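Local coordinates for pentafunctional AROM polypeptide (Schizosaccharomyces pombe, PDB 5SWV), which catalyses successive steps of the shikimate pathway, this portion of the chain carrying its 3-dehydroquinate dehydratase and shikimate dehydrogenase units, at residues 332-337 with 350-355; 374-379 with 441-446. One frame throughout, in Å; residues are numbered along the deposited sequence.

Both contacts belong to the shikimate dehydrogenase part of the chain. Contact 1 (332-337 with 350-355) lies where two inner, antiparallel strands of the mixed sheet associated with substrate binding, 335-340 and 345-350, respectively begin and end, and contact 2 (374-379 with 441-446) in the middle of the parallel sheet of the neighbouring domain. Their centres are about 22 Å apart and their nearest atoms about 9 Å, so they do not touch. They come in series: contact 1 closes before contact 2 opens. Helix 353-364 joins them, starting in contact 1, carrying Phe361 against Ala442 and Val444 of contact 2, and preceding strand 374-378. The helix thus ties the substrate-binding sheet to what is probably the nucleotide-binding domain.

Contact 1: residues 332-337 with 350-355; sequences AVNTII and DNTDWR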
ATOM      1  N   ALA A 332     -17.476  15.462  -1.868  1.00 31.24           N
ATOM      2  CA  ALA A 332     -16.840  15.894  -0.638  1.00 30.90           C
ATOM      3  C   ALA A 332     -15.339  15.656  -0.692  1.00 30.77           C
ATOM      4  O   ALA A 332     -14.872  14.642  -1.220  1.00 29.80           O
ATOM      5  CB  ALA A 332     -17.450  15.163   0.545  1.00 30.63           C
ATOM      6  N   VAL A 333     -14.597  16.609  -0.136  1.00 31.17           N
ATOM      7  CA  VAL A 333     -13.145  16.521  -0.044  1.00 31.71           C
ATOM      8  C   VAL A 333     -12.728  16.479   1.420  1.00 31.67           C
ATOM      9  O   VAL A 333     -13.155  17.321   2.185  1.00 31.66           O
ATOM     10  CB  VAL A 333     -12.507  17.721  -0.762  1.00 32.13           C
ATOM     11  CG1 VAL A 333     -11.034  17.882  -0.413  1.00 32.69           C
ATOM     12  CG2 VAL A 333     -12.650  17.550  -2.266  1.00 32.15           C
ATOM     13  N   ASN A 334     -11.921  15.483   1.802  1.00 31.92           N
ATOM     14  CA  ASN A 334     -11.178  15.518   3.082  1.00 32.13           C
ATOM     15  C   ASN A 334      -9.646  15.544   2.951  1.00 32.31           C
ATOM     16  O   ASN A 334      -8.959  15.534   3.963  1.00 32.45           O
ATOM     17  CB  ASN A 334     -11.590  14.340   3.978  1.00 32.07           C
ATOM     18  CG  ASN A 334     -10.836  13.056   3.665  1.00 32.07           C
ATOM     19  OD1 ASN A 334     -10.208  12.909   2.602  1.00 32.06           O
ATOM     20  ND2 ASN A 334     -10.907  12.101   4.590  1.00 31.95           N
ATOM     21  N   THR A 335      -9.117  15.519   1.727  1.00 32.50           N
ATOM     22  CA  THR A 335      -7.679  15.435   1.496  1.00 32.73           C
ATOM     23  C   THR A 335      -7.313  16.278   0.297  1.00 32.92           C
ATOM     24  O   THR A 335      -7.640  15.920  -0.821  1.00 33.02           O
ATOM     25  CB  THR A 335      -7.245  13.985   1.232  1.00 32.61           C
ATOM     26  OG1 THR A 335      -7.500  13.201   2.399  1.00 33.32           O
ATOM     27  CG2 THR A 335      -5.775  13.896   0.902  1.00 32.56           C
ATOM     28  N   ILE A 336      -6.626  17.385   0.549  1.00 33.27           N
ATOM     29  CA  ILE A 336      -6.158  18.289  -0.489  1.00 33.49           C
ATOM     30  C   ILE A 336      -4.700  17.985  -0.823  1.00 33.55           C
ATOM     31  O   ILE A 336      -3.843  18.047   0.046  1.00 32.33           O
ATOM     32  CB  ILE A 336      -6.296  19.751  -0.017  1.00 34.13           C
ATOM     33  CG1 ILE A 336      -7.778  20.058   0.262  1.00 34.16           C
ATOM     34  CG2 ILE A 336      -5.699  20.719  -1.047  1.00 34.35           C
ATOM     35  CD1 ILE A 336      -8.048  21.432   0.843  1.00 34.38           C
ATOM     36  N   ILE A 337      -4.438  17.680  -2.088  1.00 34.32           N
ATOM     37  CA  ILE A 337      -3.114  17.278  -2.562  1.00 35.61           C
ATOM     38  C   ILE A 337      -2.593  18.314  -3.555  1.00 36.60           C
ATOM     39  O   ILE A 337      -3.197  18.527  -4.603  1.00 36.60           O
ATOM     40  CB  ILE A 337      -3.169  15.919  -3.292  1.00 35.80           C
ATOM     41  CG1 ILE A 337      -3.793  14.840  -2.398  1.00 35.83           C
ATOM     42  CG2 ILE A 337      -1.784  15.493  -3.775  1.00 35.75           C
ATOM     43  CD1 ILE A 337      -4.468  13.747  -3.187  1.00 35.80           C
ATOM     44  N   ASP A 350      -9.209  14.805  -2.749  1.00 34.20           N
ATOM     45  CA  ASP A 350      -9.586  13.411  -2.647  1.00 34.08           C
ATOM     46  C   ASP A 350     -10.377  13.245  -1.357  1.00 34.38           C
ATOM     47  O   ASP A 350     -10.532  14.186  -0.572  1.00 34.50           O
ATOM     48  CB  ASP A 350      -8.339  12.505  -2.668  1.00 34.47           C
ATOM     49  CG  ASP A 350      -8.629  11.062  -3.175  1.00 34.83           C
ATOM     50  OD1 ASP A 350      -9.774  10.563  -3.045  1.00 35.10           O
ATOM     51  OD2 ASP A 350      -7.706  10.410  -3.702  1.00 34.86           O
ATOM     52  N   ASN A 351     -10.887  12.034  -1.166  1.00 34.45           N
ATOM     53  CA  ASN A 351     -11.728  11.687  -0.053  1.00 34.69           C
ATOM     54  C   ASN A 351     -11.341  10.300   0.408  1.00 34.06           C
ATOM     55  O   ASN A 351     -11.612   9.317  -0.285  1.00 34.28           O
ATOM     56  CB  ASN A 351     -13.178  11.706  -0.528  1.00 35.42           C
ATOM     57  CG  ASN A 351     -14.159  11.685   0.608  1.00 36.27           C
ATOM     58  OD1 ASN A 351     -14.105  10.833   1.489  1.00 37.84           O
ATOM     59  ND2 ASN A 351     -15.060  12.637   0.597  1.00 36.62           N
ATOM     60  N   THR A 352     -10.688  10.219   1.560  1.00 33.72           N
ATOM     61  CA  THR A 352     -10.293   8.936   2.139  1.00 33.31           C
ATOM     62  C   THR A 352     -11.253   8.402   3.192  1.00 33.52           C
ATOM     63  O   THR A 352     -10.972   7.365   3.781  1.00 33.21           O
ATOM     64  CB  THR A 352      -8.921   9.035   2.805  1.00 33.00           C
ATOM     65  OG1 THR A 352      -8.968  10.065   3.782  1.00 33.11           O
ATOM     66  CG2 THR A 352      -7.853   9.340   1.797  1.00 33.16           C
ATOM     67  N   ASP A 353     -12.381   9.067   3.435  1.00 34.19           N
ATOM     68  CA  ASP A 353     -13.327   8.580   4.451  1.00 34.68           C
ATOM     69  C   ASP A 353     -13.693   7.102   4.235  1.00 33.90           C
ATOM     70  O   ASP A 353     -13.623   6.298   5.161  1.00 33.88           O
ATOM     71  CB  ASP A 353     -14.581   9.469   4.525  1.00 36.35           C
ATOM     72  CG  ASP A 353     -14.306  10.854   5.183  1.00 37.93           C
ATOM     73  OD1 ASP A 353     -13.323  10.999   5.965  1.00 38.94           O
ATOM     74  OD2 ASP A 353     -15.083  11.802   4.917  1.00 38.31           O
ATOM     75  N   TRP A 354     -14.017   6.737   3.000  1.00 33.18           N
ATOM     76  CA  TRP A 354     -14.296   5.330   2.666  1.00 32.35           C
ATOM     77  C   TRP A 354     -13.141   4.358   2.965  1.00 32.63           C
ATOM     78  O   TRP A 354     -13.378   3.194   3.292  1.00 33.10           O
ATOM     79  CB  TRP A 354     -14.729   5.187   1.200  1.00 31.30           C
ATOM     80  CG  TRP A 354     -13.643   5.321   0.195  1.00 30.72           C
ATOM     81  CD1 TRP A 354     -13.109   6.476  -0.284  1.00 30.96           C
ATOM     82  CD2 TRP A 354     -12.946   4.255  -0.458  1.00 30.14           C
ATOM     83  NE1 TRP A 354     -12.119   6.201  -1.202  1.00 30.42           N
ATOM     84  CE2 TRP A 354     -12.008   4.846  -1.336  1.00 29.94           C
ATOM     85  CE3 TRP A 354     -13.032   2.857  -0.394  1.00 30.11           C
ATOM     86  CZ2 TRP A 354     -11.171   4.095  -2.153  1.00 29.93           C
ATOM     87  CZ3 TRP A 354     -12.198   2.101  -1.203  1.00 29.90           C
ATOM     88  CH2 TRP A 354     -11.272   2.726  -2.071  1.00 30.26           C
ATOM     89  N   ARG A 355     -11.905   4.833   2.834  1.00 32.18           N
ATOM     90  CA  ARG A 355     -10.734   4.001   3.061  1.00 32.02           C
ATOM     91  C   ARG A 355     -10.681   3.512   4.507  1.00 32.27           C
ATOM     92  O   ARG A 355     -10.226   2.399   4.769  1.00 32.26           O
ATOM     93  CB  ARG A 355      -9.452   4.761   2.708  1.00 32.08           C
ATOM     94  CG  ARG A 355      -9.330   5.129   1.228  1.00 32.40           C
ATOM     95  CD  ARG A 355      -9.072   3.913   0.340  1.00 32.26           C
ATOM     96  NE  ARG A 355      -7.882   3.272   0.848  1.00 32.50           N
ATOM     97  CZ  ARG A 355      -6.647   3.696   0.623  1.00 32.63           C
ATOM     98  NH1 ARG A 355      -6.397   4.720  -0.184  1.00 32.81           N
ATOM     99  NH2 ARG A 355      -5.643   3.071   1.198  1.00 33.21           N
TER
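Two residues, Asn334 and Thr335, stand opposite the single Asp350, a classic beta bulge where strand 335-340 meets antiparallel strand 345-350. The evidence is a shared acceptor: Asp350 O takes Asn334 N and Thr335 N, each at 3.0 Å, while Asp350 N returns a bond of 2.7 Å to Thr335 O. Tight packing centres on the buried amide of Asn334. Its CG stands between backbone N and carbonyl carbon (chi1 84°), turning the amide towards the chain entering helix 353-364. Asn334 OD1 is gripped from opposite faces of its plane, by Thr352 N at 2.9 Å and by Thr335 OG1 at 2.7 Å. Asn334 ND2 reaches Thr352 OG1 at 2.9 Å, in the amide plane, so three bonds fix the group's rotation. Ser511 OG of helix 500-516 also bonds both threonine hydroxyls. ND2 also makes a weak bond to Asp353 OD1, amide and carboxylate planes 77° apart. Asp353 OD2 forms a salt bridge with Lys313; in relatives the matching lysine and aspartate make up the catalytic pair, so this is probably the active-site edge. Packing is looser towards partly exposed Ile337, whose CD1 merely runs beside Asp350 CB at 4.1 Å. Next to partly exposed Ala332, Asn351 OD1 caps the helix at Asp353 N, and Asn351 ND2 lies 2.7 Å from Ala332 O, approaching steeply over the face of its carbonyl (71° from the plane).

Contact 2: residues 374-379 with 441-446; sequences NGLVIG and SAVVST
Leu376 and Val443 run alongside each other in the same direction, paired neighbours on two parallel strands of a Rossmann-type sheet (order 3-2-1-4-5-6). Leu376 CG and Val443 CG1 are each anti to their own backbone N (chi1 171° and 179°), and this shared setting brings Leu376 CD2 within 4.0 Å of Val443 CG1. Ile378 extends the same face, its CD1 coming to 4.3 Å from Val443 CG1, and Trp495 also touches Val443. On the other face Val377 packs on Ile388 and Leu391 of helix 382-393, whereas Ala442 and Val444 meet Phe361 of helix 353-364, so helices cover this side. The strand segments run only 5° apart, and Val444 straddles the central part of the register, its N bonding Leu376 O and its O accepting Ile378 N, both at 2.9 Å. Polar groups close the two ends. A water links Asn374 N (3.0 Å) to Ser441 OG (2.7 Å), beside the direct bond from Ser441 N to Asn374 O. At the far end Thr446 OG1 turns back onto Ile378 O at 2.7 Å, while Thr446 N holds the same oxygen at 2.9 Å. Gripped twice, that carbonyl is fixed just where Gly379 leaves the strand for the glycine-rich turn into helix 382-393, the place where a Rossmann domain usually receives the dinucleotide, here probably NADP.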
ATOM      1  N   ASN A 374     -22.486 -12.074   1.780  1.00 41.25           N
ATOM      2  CA  ASN A 374     -23.536 -11.154   2.148  1.00 40.68           C
ATOM      3  C   ASN A 374     -23.065 -10.185   3.202  1.00 39.88           C
ATOM      4  O   ASN A 374     -22.379 -10.581   4.143  1.00 40.45           O
ATOM      5  CB  ASN A 374     -24.726 -11.924   2.684  1.00 41.34           C
ATOM      6  CG  ASN A 374     -25.203 -12.986   1.722  1.00 41.54           C
ATOM      7  OD1 ASN A 374     -25.299 -12.769   0.507  1.00 42.26           O
ATOM      8  ND2 ASN A 374     -25.487 -14.147   2.255  1.00 41.28           N
ATOM      9  N   GLY A 375     -23.461  -8.920   3.049  1.00 38.48           N
ATOM     10  CA  GLY A 375     -23.116  -7.871   3.994  1.00 37.65           C
ATOM     11  C   GLY A 375     -24.328  -7.142   4.531  1.00 36.77           C
ATOM     12  O   GLY A 375     -25.431  -7.305   4.026  1.00 37.14           O
ATOM     13  N   LEU A 376     -24.111  -6.333   5.562  1.00 35.58           N
ATOM     14  CA  LEU A 376     -25.140  -5.492   6.127  1.00 35.14           C
ATOM     15  C   LEU A 376     -24.556  -4.139   6.478  1.00 35.01           C
ATOM     16  O   LEU A 376     -23.524  -4.057   7.138  1.00 35.10           O
ATOM     17  CB  LEU A 376     -25.718  -6.116   7.390  1.00 35.59           C
ATOM     18  CG  LEU A 376     -26.666  -5.216   8.196  1.00 35.24           C
ATOM     19  CD1 LEU A 376     -27.964  -5.052   7.434  1.00 35.42           C
ATOM     20  CD2 LEU A 376     -26.892  -5.783   9.585  1.00 35.41           C
ATOM     21  N   VAL A 377     -25.247  -3.084   6.057  1.00 34.51           N
ATOM     22  CA  VAL A 377     -24.926  -1.721   6.429  1.00 33.46           C
ATOM     23  C   VAL A 377     -26.134  -1.208   7.198  1.00 33.53           C
ATOM     24  O   VAL A 377     -27.282  -1.410   6.775  1.00 33.33           O
ATOM     25  CB  VAL A 377     -24.688  -0.858   5.177  1.00 33.64           C
ATOM     26  CG1 VAL A 377     -24.500   0.618   5.544  1.00 33.75           C
ATOM     27  CG2 VAL A 377     -23.500  -1.386   4.371  1.00 33.40           C
ATOM     28  N   ILE A 378     -25.877  -0.547   8.321  1.00 33.37           N
ATOM     29  CA  ILE A 378     -26.932   0.020   9.157  1.00 33.34           C
ATOM     30  C   ILE A 378     -26.751   1.524   9.220  1.00 32.79           C
ATOM     31  O   ILE A 378     -25.681   2.001   9.591  1.00 31.97           O
ATOM     32  CB  ILE A 378     -26.849  -0.525  10.582  1.00 34.02           C
ATOM     33  CG1 ILE A 378     -26.890  -2.056  10.566  1.00 34.56           C
ATOM     34  CG2 ILE A 378     -27.992   0.029  11.412  1.00 34.56           C
ATOM     35  CD1 ILE A 378     -26.424  -2.705  11.847  1.00 34.84           C
ATOM     36  N   GLY A 379     -27.803   2.259   8.867  1.00 32.79           N
ATOM     37  CA  GLY A 379     -27.755   3.723   8.763  1.00 32.25           C
ATOM     38  C   GLY A 379     -27.919   4.236   7.334  1.00 31.93           C
ATOM     39  O   GLY A 379     -27.823   3.476   6.357  1.00 30.99           O
ATOM     40  N   SER A 441     -21.065 -12.095   6.283  1.00 42.14           N
ATOM     41  CA  SER A 441     -19.609 -12.080   6.406  1.00 40.84           C
ATOM     42  C   SER A 441     -19.028 -10.713   6.820  1.00 39.42           C
ATOM     43  O   SER A 441     -17.854 -10.639   7.191  1.00 39.52           O
ATOM     44  CB  SER A 441     -18.985 -12.525   5.081  1.00 41.01           C
ATOM     45  OG  SER A 441     -19.307 -13.875   4.806  1.00 41.19           O
ATOM     46  N   ALA A 442     -19.833  -9.648   6.765  1.00 37.94           N
ATOM     47  CA  ALA A 442     -19.353  -8.282   7.023  1.00 36.68           C
ATOM     48  C   ALA A 442     -20.502  -7.400   7.463  1.00 36.02           C
ATOM     49  O   ALA A 442     -21.585  -7.485   6.897  1.00 35.31           O
ATOM     50  CB  ALA A 442     -18.698  -7.698   5.778  1.00 35.84           C
ATOM     51  N   VAL A 443     -20.273  -6.566   8.473  1.00 35.71           N
ATOM     52  CA  VAL A 443     -21.296  -5.648   8.952  1.00 36.26           C
ATOM     53  C   VAL A 443     -20.681  -4.292   9.263  1.00 36.37           C
ATOM     54  O   VAL A 443     -19.563  -4.227   9.748  1.00 37.77           O
ATOM     55  CB  VAL A 443     -22.017  -6.209  10.197  1.00 36.87           C
ATOM     56  CG1 VAL A 443     -23.077  -5.232  10.705  1.00 37.23           C
ATOM     57  CG2 VAL A 443     -22.659  -7.559   9.882  1.00 36.93           C
ATOM     58  N   VAL A 444     -21.408  -3.212   8.973  1.00 36.00           N
ATOM     59  CA  VAL A 444     -20.979  -1.857   9.334  1.00 35.64           C
ATOM     60  C   VAL A 444     -22.153  -1.103   9.950  1.00 36.25           C
ATOM     61  O   VAL A 444     -23.192  -0.954   9.307  1.00 36.70           O
ATOM     62  CB  VAL A 444     -20.460  -1.052   8.126  1.00 35.23           C
ATOM     63  CG1 VAL A 444     -19.784   0.230   8.595  1.00 35.28           C
ATOM     64  CG2 VAL A 444     -19.498  -1.882   7.300  1.00 35.22           C
ATOM     65  N   SER A 445     -22.007  -0.646  11.195  1.00 36.56           N
ATOM     66  CA  SER A 445     -22.982   0.260  11.789  1.00 36.40           C
ATOM     67  C   SER A 445     -22.473   1.671  11.646  1.00 36.57           C
ATOM     68  O   SER A 445     -21.390   1.966  12.123  1.00 36.96           O
ATOM     69  CB  SER A 445     -23.186  -0.033  13.256  1.00 36.72           C
ATOM     70  OG  SER A 445     -24.005   0.977  13.817  1.00 37.13           O
ATOM     71  N   THR A 446     -23.249   2.535  11.000  1.00 37.14           N
ATOM     72  CA  THR A 446     -22.905   3.955  10.850  1.00 37.61           C
ATOM     73  C   THR A 446     -23.766   4.879  11.720  1.00 38.56           C
ATOM     74  O   THR A 446     -23.668   6.092  11.629  1.00 39.79           O
ATOM     75  CB  THR A 446     -23.054   4.377   9.385  1.00 37.11           C
ATOM     76  OG1 THR A 446     -24.422   4.273   8.998  1.00 37.03           O
ATOM     77  CG2 THR A 446     -22.245   3.470   8.494  1.00 37.20           C
TER
HETATM   78  O   HOH W   1     -21.660 -14.387   3.584  1.00 31.57           O